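Local coordinates for inositol-1-monophosphatase (Mycobacterium tuberculosis, PDB 2Q74), which is a magnesium-dependent phosphatase that probably removes the phosphate from inositol 1-phosphate to release free myo-inositol, at residues P8-R12 with S146-G152; F25-R30 with V58-T63. One frame throughout, in Å; residues are numbered along the deposited sequence.

Interaction 1 (P8-R12 with S146-G152); sequences PARLR and SAATGLG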
loop_
_atom_site.group_PDB
_atom_site.type_symbol
_atom_site.label_atom_id
_atom_site.label_comp_id
_atom_site.label_asym_id
_atom_site.label_seq_id
_atom_site.Cartn_x
_atom_site.Cartn_y
_atom_site.Cartn_z
ATOM N N PRO A 8 -3.384 2.974 32.439
ATOM C CA PRO A 8 -3.319 3.000 30.986
ATOM C C PRO A 8 -2.529 4.189 30.411
ATOM O O PRO A 8 -1.713 4.001 29.485
ATOM C CB PRO A 8 -4.786 3.065 30.558
ATOM C CG PRO A 8 -5.598 3.062 31.787
ATOM C CD PRO A 8 -4.753 2.786 32.949
ATOM N N ALA A 9 -2.779 5.392 30.939
ATOM C CA ALA A 9 -2.132 6.613 30.436
ATOM C C ALA A 9 -0.616 6.476 30.509
ATOM O O ALA A 9 0.096 6.797 29.545
ATOM C CB ALA A 9 -2.595 7.830 31.202
ATOM N N ARG A 10 -0.128 5.972 31.641
ATOM C CA ARG A 10 1.310 5.753 31.832
ATOM C C ARG A 10 1.830 4.670 30.906
ATOM O O ARG A 10 2.945 4.758 30.411
ATOM C CB ARG A 10 1.620 5.388 33.292
ATOM N N LEU A 11 1.024 3.635 30.694
ATOM C CA LEU A 11 1.431 2.513 29.856
ATOM C C LEU A 11 1.534 2.922 28.383
ATOM O O LEU A 11 2.393 2.426 27.651
ATOM C CB LEU A 11 0.471 1.325 30.020
ATOM C CG LEU A 11 0.737 0.261 31.110
ATOM C CD1 LEU A 11 2.182 0.256 31.585
ATOM C CD2 LEU A 11 -0.176 0.446 32.273
ATOM N N ARG A 12 0.683 3.850 27.952
ATOM C CA ARG A 12 0.674 4.236 26.556
ATOM C C ARG A 12 1.837 5.173 26.243
ATOM O O ARG A 12 2.366 5.146 25.142
ATOM C CB ARG A 12 -0.678 4.833 26.137
ATOM C CG ARG A 12 -0.657 6.297 25.782
ATOM C CD ARG A 12 -1.892 6.718 24.997
ATOM N NE ARG A 12 -2.610 7.789 25.696
ATOM C CZ ARG A 12 -3.842 8.222 25.408
ATOM N NH1 ARG A 12 -4.537 7.703 24.386
ATOM N NH2 ARG A 12 -4.386 9.198 26.147
ATOM N N SER A 146 -1.466 5.563 18.674
ATOM C CA SER A 146 -1.547 4.991 20.017
ATOM C C SER A 146 -2.912 5.105 20.645
ATOM O O SER A 146 -3.738 5.904 20.210
ATOM C CB SER A 146 -0.521 5.650 20.933
ATOM O OG SER A 146 -0.704 7.060 20.987
ATOM N N ALA A 147 -3.141 4.307 21.685
ATOM C CA ALA A 147 -4.410 4.305 22.385
ATOM C C ALA A 147 -4.225 3.694 23.759
ATOM O O ALA A 147 -3.211 3.049 24.022
ATOM C CB ALA A 147 -5.425 3.524 21.597
ATOM N N ALA A 148 -5.207 3.924 24.623
ATOM C CA ALA A 148 -5.307 3.274 25.929
ATOM C C ALA A 148 -6.789 3.169 26.339
ATOM O O ALA A 148 -7.594 4.026 25.959
ATOM C CB ALA A 148 -4.515 4.036 26.968
ATOM N N THR A 149 -7.148 2.122 27.090
ATOM C CA THR A 149 -8.568 1.864 27.425
ATOM C C THR A 149 -9.218 3.056 28.065
ATOM O O THR A 149 -8.754 3.542 29.095
ATOM C CB THR A 149 -8.769 0.668 28.372
ATOM O OG1 THR A 149 -7.634 0.543 29.240
ATOM C CG2 THR A 149 -8.941 -0.620 27.587
ATOM N N GLY A 150 -10.287 3.531 27.435
ATOM C CA GLY A 150 -11.058 4.654 27.940
ATOM C C GLY A 150 -10.522 6.010 27.546
ATOM O O GLY A 150 -11.164 7.022 27.791
ATOM N N LEU A 151 -9.361 6.046 26.908
ATOM C CA LEU A 151 -8.672 7.310 26.664
ATOM C C LEU A 151 -8.692 7.734 25.204
ATOM O O LEU A 151 -8.221 8.815 24.893
ATOM C CB LEU A 151 -7.232 7.216 27.193
ATOM C CG LEU A 151 -7.170 7.053 28.724
ATOM C CD1 LEU A 151 -5.716 6.893 29.197
ATOM C CD2 LEU A 151 -7.857 8.215 29.406
ATOM N N GLY A 152 -9.237 6.906 24.317
ATOM C CA GLY A 152 -9.248 7.222 22.896
ATOM C C GLY A 152 -7.962 6.870 22.155
ATOM O O GLY A 152 -6.983 6.448 22.755
#
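R12 reaches from the first turns of helix 8-33 across the end of strand 143-148 and into the turn that follows it. Its CB lies 4.0 Å from A148 CB and also meets the carbonyl O of A147. Beyond CB the chain runs nearly extended through chi2 and then bends at chi3 (122°), which swings the guanidinium over A148. The CB of A148 and CD1 of L151 sit over one face of that flat group, while A147 CA and the carbonyl O of G152 lie at its edge; R12 NH1 is 3.2 Å from G152 O. R12 NH2 comes within 3.6 Å of L151 CB, the two side chains crossing obliquely.

P8 makes the other close patch, with its CB 3.7 Å from A148 CB. A148 is thus wedged between the proline ring and R12, and this buried alanine is the hub of the tight side. S146, also buried, adds OG next to R12 CD, but its polar partner is E16, one turn further along the helix.

The solvent side is thinner and rests mainly on L151. Its CD1 touches A9 CB at 3.8 Å, and both residues are exposed, as is T149, whose OG1 approaches P8 CB at 4.0 Å and makes a weak hydrogen bond to V132 O. Residues A148 to L151 form a type II beta turn closed by L151 N to A148 O (2.8 Å), with G150 at the positive-phi corner, so L151 is brought back toward the helix.

Helix segment 8-12 and strand segment 146-148 run nearly antiparallel, at 158°. The turn links strands 143-148 and 152-157 as a hairpin. P8, L11 and R12 also touch the adjacent strand 130-138, while E245 of helix 233-245 binds the backbone N of G150 and of G152.

Interaction 2 (F25-R30 with V58-T63); sequences FVRGRR and VVDTDT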
loop_
_atom_site.group_PDB
_atom_site.type_symbol
_atom_site.label_atom_id
_atom_site.label_comp_id
_atom_site.label_asym_id
_atom_site.label_seq_id
_atom_site.Cartn_x
_atom_site.Cartn_y
_atom_site.Cartn_z
ATOM N N PHE A 25 15.428 3.530 15.047
ATOM C CA PHE A 25 16.536 2.571 15.006
ATOM C C PHE A 25 16.432 1.674 13.785
ATOM O O PHE A 25 17.420 1.416 13.112
ATOM C CB PHE A 25 16.495 1.726 16.279
ATOM C CG PHE A 25 17.577 0.695 16.369
ATOM C CD1 PHE A 25 18.848 1.045 16.750
ATOM C CD2 PHE A 25 17.304 -0.641 16.111
ATOM C CE1 PHE A 25 19.857 0.075 16.860
ATOM C CE2 PHE A 25 18.294 -1.609 16.212
ATOM C CZ PHE A 25 19.571 -1.250 16.584
ATOM N N VAL A 26 15.225 1.195 13.509
ATOM C CA VAL A 26 14.972 0.370 12.327
ATOM C C VAL A 26 15.320 1.138 11.057
ATOM O O VAL A 26 15.963 0.638 10.158
ATOM C CB VAL A 26 13.470 -0.035 12.276
ATOM C CG1 VAL A 26 13.108 -0.633 10.931
ATOM C CG2 VAL A 26 13.159 -0.986 13.419
ATOM N N ARG A 27 14.843 2.363 11.012
ATOM C CA ARG A 27 15.009 3.258 9.893
ATOM C C ARG A 27 16.504 3.442 9.625
ATOM O O ARG A 27 16.970 3.393 8.482
ATOM C CB ARG A 27 14.299 4.551 10.275
ATOM C CG ARG A 27 14.315 5.648 9.290
ATOM C CD ARG A 27 12.951 6.328 9.171
ATOM N NE ARG A 27 12.154 6.418 10.399
ATOM C CZ ARG A 27 12.393 7.222 11.434
ATOM N NH1 ARG A 27 13.463 8.003 11.457
ATOM N NH2 ARG A 27 11.559 7.240 12.466
ATOM N N GLY A 28 17.268 3.581 10.701
ATOM C CA GLY A 28 18.710 3.715 10.596
ATOM C C GLY A 28 19.450 2.430 10.286
ATOM O O GLY A 28 20.388 2.418 9.485
ATOM N N ARG A 29 19.051 1.346 10.943
ATOM C CA ARG A 29 19.686 0.049 10.730
ATOM C C ARG A 29 19.445 -0.493 9.322
ATOM O O ARG A 29 20.341 -1.098 8.731
ATOM C CB ARG A 29 19.192 -0.964 11.759
ATOM C CG ARG A 29 19.890 -0.893 13.110
ATOM C CD ARG A 29 21.382 -1.311 13.016
ATOM N NE ARG A 29 21.532 -2.731 12.698
ATOM C CZ ARG A 29 22.565 -3.280 12.047
ATOM N NH1 ARG A 29 23.580 -2.549 11.605
ATOM N NH2 ARG A 29 22.569 -4.588 11.816
ATOM N N ARG A 30 18.243 -0.275 8.790
ATOM C CA ARG A 30 17.920 -0.711 7.439
ATOM C C ARG A 30 18.888 -0.086 6.436
ATOM O O ARG A 30 19.404 -0.774 5.568
ATOM C CB ARG A 30 16.449 -0.395 7.071
ATOM C CG ARG A 30 16.072 -0.891 5.662
ATOM C CD ARG A 30 14.604 -0.702 5.258
ATOM N NE ARG A 30 14.528 -0.427 3.823
ATOM C CZ ARG A 30 14.783 -1.302 2.845
ATOM N NH1 ARG A 30 15.088 -2.552 3.111
ATOM N NH2 ARG A 30 14.702 -0.932 1.580
ATOM N N VAL A 58 18.433 -9.836 10.936
ATOM C CA VAL A 58 19.409 -9.071 11.689
ATOM C C VAL A 58 18.758 -7.860 12.339
ATOM O O VAL A 58 18.869 -7.686 13.542
ATOM C CB VAL A 58 20.600 -8.623 10.800
ATOM C CG1 VAL A 58 21.573 -7.795 11.596
ATOM C CG2 VAL A 58 21.310 -9.832 10.236
ATOM N N VAL A 59 18.070 -7.042 11.549
ATOM C CA VAL A 59 17.477 -5.812 12.062
ATOM C C VAL A 59 16.373 -6.119 13.063
ATOM O O VAL A 59 16.220 -5.418 14.067
ATOM C CB VAL A 59 16.903 -4.937 10.954
ATOM C CG1 VAL A 59 16.219 -3.737 11.574
ATOM C CG2 VAL A 59 17.982 -4.505 9.994
ATOM N N ASP A 60 15.626 -7.181 12.778
ATOM C CA ASP A 60 14.530 -7.625 13.625
ATOM C C ASP A 60 15.057 -7.974 15.016
ATOM O O ASP A 60 14.518 -7.516 16.022
ATOM C CB ASP A 60 13.827 -8.823 12.979
ATOM C CG ASP A 60 12.491 -9.117 13.594
ATOM O OD1 ASP A 60 11.602 -8.231 13.557
ATOM O OD2 ASP A 60 12.318 -10.249 14.100
ATOM N N THR A 61 16.135 -8.745 15.063
ATOM C CA THR A 61 16.746 -9.130 16.327
ATOM C C THR A 61 17.316 -7.931 17.071
ATOM O O THR A 61 17.113 -7.781 18.275
ATOM C CB THR A 61 17.898 -10.122 16.107
ATOM O OG1 THR A 61 17.471 -11.146 15.207
ATOM C CG2 THR A 61 18.315 -10.740 17.429
ATOM N N ASP A 62 18.048 -7.091 16.347
ATOM C CA ASP A 62 18.685 -5.926 16.932
ATOM C C ASP A 62 17.650 -5.053 17.627
ATOM O O ASP A 62 17.853 -4.618 18.767
ATOM C CB ASP A 62 19.414 -5.117 15.856
ATOM C CG ASP A 62 20.671 -5.827 15.311
ATOM O OD1 ASP A 62 21.269 -6.673 16.014
ATOM O OD2 ASP A 62 21.062 -5.524 14.167
ATOM N N THR A 63 16.533 -4.825 16.935
ATOM C CA THR A 63 15.460 -3.956 17.426
ATOM C C THR A 63 14.715 -4.589 18.595
ATOM O O THR A 63 14.264 -3.908 19.512
ATOM C CB THR A 63 14.454 -3.649 16.305
ATOM O OG1 THR A 63 15.129 -3.073 15.189
ATOM C CG2 THR A 63 13.385 -2.685 16.777
#
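F25 presents the edge of its ring to D62 and T63: CE2 lies 3.7 Å from D62 CB, and T63 OG1 sits near the ring plane beside CD2. The ring stands nearly perpendicular to the D62 carboxylate, and one of its faces is covered toward the rim by CG of R29, from the next turn of the same helix.

R29 bends twice, at chi2 and chi3 (both near -67°), which carries its guanidinium to D62 in a salt bridge. R29 NH2 (2.9 Å) and R29 NE (3.2 Å) both reach the single oxygen D62 OD2; the bonds are bent and weak, and the two planes stand 60° apart. The remaining ends are shared out, NH1 to E32 and D62 OD1 to R65, which makes a chain of charges along the outer side. V58 CG1 lies at the guanidinium edge.

On the inner side the contact is mostly apolar. V59 places both methyls 4.1 Å from R29 CB, and V26 CG2 meets both OG1 and CG2 of T63. The T63 hydroxyl bonds back to V59 O (2.8 Å), which also accepts T63 N from the opposite face of its plane.

Segments 25-30 and 58-63 run at 144° to each other, with axes 10.1 Å apart at closest. Beneath them, V59 rests on I106, a probable substrate-binding residue, and V26 and V59 touch F112 of helix 109-114.

From the N terminus, helix 8-33 supplies the first half of both contacts: its opening turns serve interaction 1 and its last turns interaction 2. After a connection that is largely unmodelled, helix 55-74 returns against it, and interaction 2 closes this short loop of 27 intervening residues. The chain then builds the first five strands of the seven-stranded sheet, up to 143-148, where interaction 1 closes the longer loop, so interaction 2 is nested within it. The two contacts do not touch: their centres are 27 Å apart and their nearest atoms about 15 Å. One end of the long helix is thereby fixed to the sheet, and the other to its partner helix near the probable substrate site.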